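PDB 2G5D: GNA33 from Neisseria gonorrhoeae FA 1090, which probably acts as an exolytic lytic transglycosylase, cutting the MurNAc-GlcNAc linkages of peptidoglycan and leaving a 1,6-anhydro bond on the MurNAc residue. Local coordinates for residues Q76-V81 / N414-E419. Residues are numbered along the deposited sequence; the frame is centred on the assembly and turned at random.
Sequences QGWQDV and NGMKPE
Gln76 comes near Met416 through its backbone, a loose approach in which its carbonyl O lies 4.2 Å from Met416 CE. Gly77 follows with positive phi (96°), a backbone shape that favours glycine, and because it has no side chain the methionine methyl can come in against the backbone, with Met416 CE 3.6 Å from Gly77 O. Trp78 carries the rest. The methionine chain crosses its indole at about a right angle and lays its methyl over one face. Met416 CE sits 3.7 Å from the centroid of the five-membered ring, in a CH-pi contact offset toward the rim, where Trp78 NE1 is 3.4 Å from Met416 CE. The sulfur follows obliquely, with Met416 SD 4.4 Å from the same centroid, and it also approaches Trp78 CZ2 on the six-membered ring. With CG anti to the backbone N (chi1 177°) the Met416 chain runs out extended to the sulfur, and the bend at chi3 (-67°) turns the methyl toward the ring. Gln79, at the start of helix 79-86, is hydrogen-bonded back to the loop before it: its OE1 accepts from Gly77 N (2.8 Å) and its NE2 donates to Gln76 OE1 (2.9 Å), tying loop to helix start. Phe65, Leu72, Phe103 and Leu412 also pack against Trp78, so the loop after strand 403-413 adds its methionine to a hydrophobic cluster between helix 58-72 and the barrel strands. No hydrogen bond or salt bridge crosses between 76-81 and 414-419; the two are joined by dispersion and the Met-aromatic contact, with the methyl, probably slightly polarised by the sulfur, facing the indole pi cloud.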
loop_
_atom_site.group_PDB
_atom_site.type_symbol
_atom_site.label_atom_id
_atom_site.label_comp_id
_atom_site.label_asym_id
_atom_site.label_seq_id
_atom_site.Cartn_x
_atom_site.Cartn_y
_atom_site.Cartn_z
ATOM N N GLN A 76 7.731 -0.130 -21.488
ATOM C CA GLN A 76 8.182 0.695 -22.605
ATOM C C GLN A 76 8.543 2.126 -22.196
ATOM O O GLN A 76 7.749 2.845 -21.581
ATOM C CB GLN A 76 7.154 0.680 -23.739
ATOM C CG GLN A 76 7.600 1.329 -25.077
ATOM C CD GLN A 76 9.026 0.986 -25.510
ATOM O OE1 GLN A 76 9.431 -0.184 -25.536
ATOM N NE2 GLN A 76 9.785 2.013 -25.884
ATOM N N GLY A 77 9.764 2.520 -22.538
ATOM C CA GLY A 77 10.237 3.873 -22.281
ATOM C C GLY A 77 11.042 4.035 -20.998
ATOM O O GLY A 77 11.588 5.119 -20.746
ATOM N N TRP A 78 11.145 2.958 -20.210
ATOM C CA TRP A 78 11.863 2.979 -18.930
ATOM C C TRP A 78 13.135 2.122 -18.941
ATOM O O TRP A 78 13.870 2.114 -17.968
ATOM C CB TRP A 78 10.946 2.526 -17.762
ATOM C CG TRP A 78 9.838 3.508 -17.371
ATOM C CD1 TRP A 78 8.555 3.523 -17.855
ATOM C CD2 TRP A 78 9.913 4.576 -16.398
ATOM N NE1 TRP A 78 7.836 4.520 -17.258
ATOM C CE2 TRP A 78 8.637 5.192 -16.368
ATOM C CE3 TRP A 78 10.937 5.073 -15.558
ATOM C CZ2 TRP A 78 8.346 6.279 -15.543
ATOM C CZ3 TRP A 78 10.641 6.146 -14.717
ATOM C CH2 TRP A 78 9.363 6.745 -14.725
ATOM N N GLN A 79 13.404 1.432 -20.048
ATOM C CA GLN A 79 14.515 0.484 -20.147
ATOM C C GLN A 79 15.876 1.135 -19.925
ATOM O O GLN A 79 16.690 0.627 -19.154
ATOM C CB GLN A 79 14.533 -0.221 -21.520
ATOM C CG GLN A 79 13.246 -0.952 -21.913
ATOM C CD GLN A 79 12.331 -0.128 -22.824
ATOM O OE1 GLN A 79 12.219 1.096 -22.694
ATOM N NE2 GLN A 79 11.671 -0.807 -23.748
ATOM N N ASP A 80 16.123 2.230 -20.645
ATOM C CA ASP A 80 17.368 2.997 -20.553
ATOM C C ASP A 80 17.647 3.628 -19.171
ATOM O O ASP A 80 18.764 3.491 -18.648
ATOM C CB ASP A 80 17.419 4.065 -21.661
ATOM C CG ASP A 80 17.914 3.514 -22.973
ATOM O OD1 ASP A 80 17.861 4.267 -23.972
ATOM O OD2 ASP A 80 18.370 2.337 -23.014
ATOM N N VAL A 81 16.658 4.307 -18.586
ATOM C CA VAL A 81 16.831 4.835 -17.212
ATOM C C VAL A 81 17.083 3.720 -16.184
ATOM O O VAL A 81 17.947 3.848 -15.310
ATOM C CB VAL A 81 15.707 5.835 -16.746
ATOM C CG1 VAL A 81 15.774 7.160 -17.555
ATOM C CG2 VAL A 81 14.287 5.189 -16.790
ATOM N N ASN A 414 13.422 11.885 -19.815
ATOM C CA ASN A 414 13.347 12.974 -20.809
ATOM C C ASN A 414 12.630 12.527 -22.072
ATOM O O ASN A 414 13.018 11.525 -22.674
ATOM C CB ASN A 414 14.741 13.419 -21.232
ATOM C CG ASN A 414 15.578 13.923 -20.096
ATOM O OD1 ASN A 414 15.074 14.468 -19.125
ATOM N ND2 ASN A 414 16.885 13.786 -20.236
ATOM N N GLY A 415 11.597 13.271 -22.478
ATOM C CA GLY A 415 10.816 12.910 -23.655
ATOM C C GLY A 415 9.483 12.265 -23.340
ATOM O O GLY A 415 8.530 12.407 -24.089
ATOM N N MET A 416 9.410 11.550 -22.221
ATOM C CA MET A 416 8.162 10.922 -21.811
ATOM C C MET A 416 7.257 11.941 -21.102
ATOM O O MET A 416 7.660 12.599 -20.138
ATOM C CB MET A 416 8.433 9.704 -20.927
ATOM C CG MET A 416 7.181 9.019 -20.396
ATOM S SD MET A 416 7.493 7.885 -19.025
ATOM C CE MET A 416 8.448 6.613 -19.841
ATOM N N LYS A 417 6.033 12.065 -21.594
ATOM C CA LYS A 417 5.093 13.010 -21.027
ATOM C C LYS A 417 4.252 12.334 -19.959
ATOM O O LYS A 417 4.038 11.124 -20.007
ATOM C CB LYS A 417 4.234 13.657 -22.131
ATOM C CG LYS A 417 5.024 14.699 -22.942
ATOM C CD LYS A 417 4.140 15.697 -23.639
ATOM C CE LYS A 417 4.068 15.420 -25.124
ATOM N NZ LYS A 417 5.359 15.762 -25.751
ATOM N N PRO A 418 3.784 13.109 -18.971
ATOM C CA PRO A 418 2.807 12.575 -18.055
ATOM C C PRO A 418 1.479 12.392 -18.803
ATOM O O PRO A 418 1.269 12.944 -19.888
ATOM C CB PRO A 418 2.715 13.652 -16.986
ATOM C CG PRO A 418 3.095 14.897 -17.679
ATOM C CD PRO A 418 4.095 14.521 -18.688
ATOM N N GLU A 419 0.591 11.596 -18.247
ATOM C CA GLU A 419 -0.630 11.328 -18.947
ATOM C C GLU A 419 -1.715 11.064 -17.932
ATOM O O GLU A 419 -1.510 10.346 -16.954
ATOM C CB GLU A 419 -0.438 10.119 -19.864
ATOM C CG GLU A 419 -1.636 9.745 -20.667
ATOM C CD GLU A 419 -1.417 8.451 -21.439
ATOM O OE1 GLU A 419 -0.255 7.991 -21.511
ATOM O OE2 GLU A 419 -2.413 7.901 -21.955
#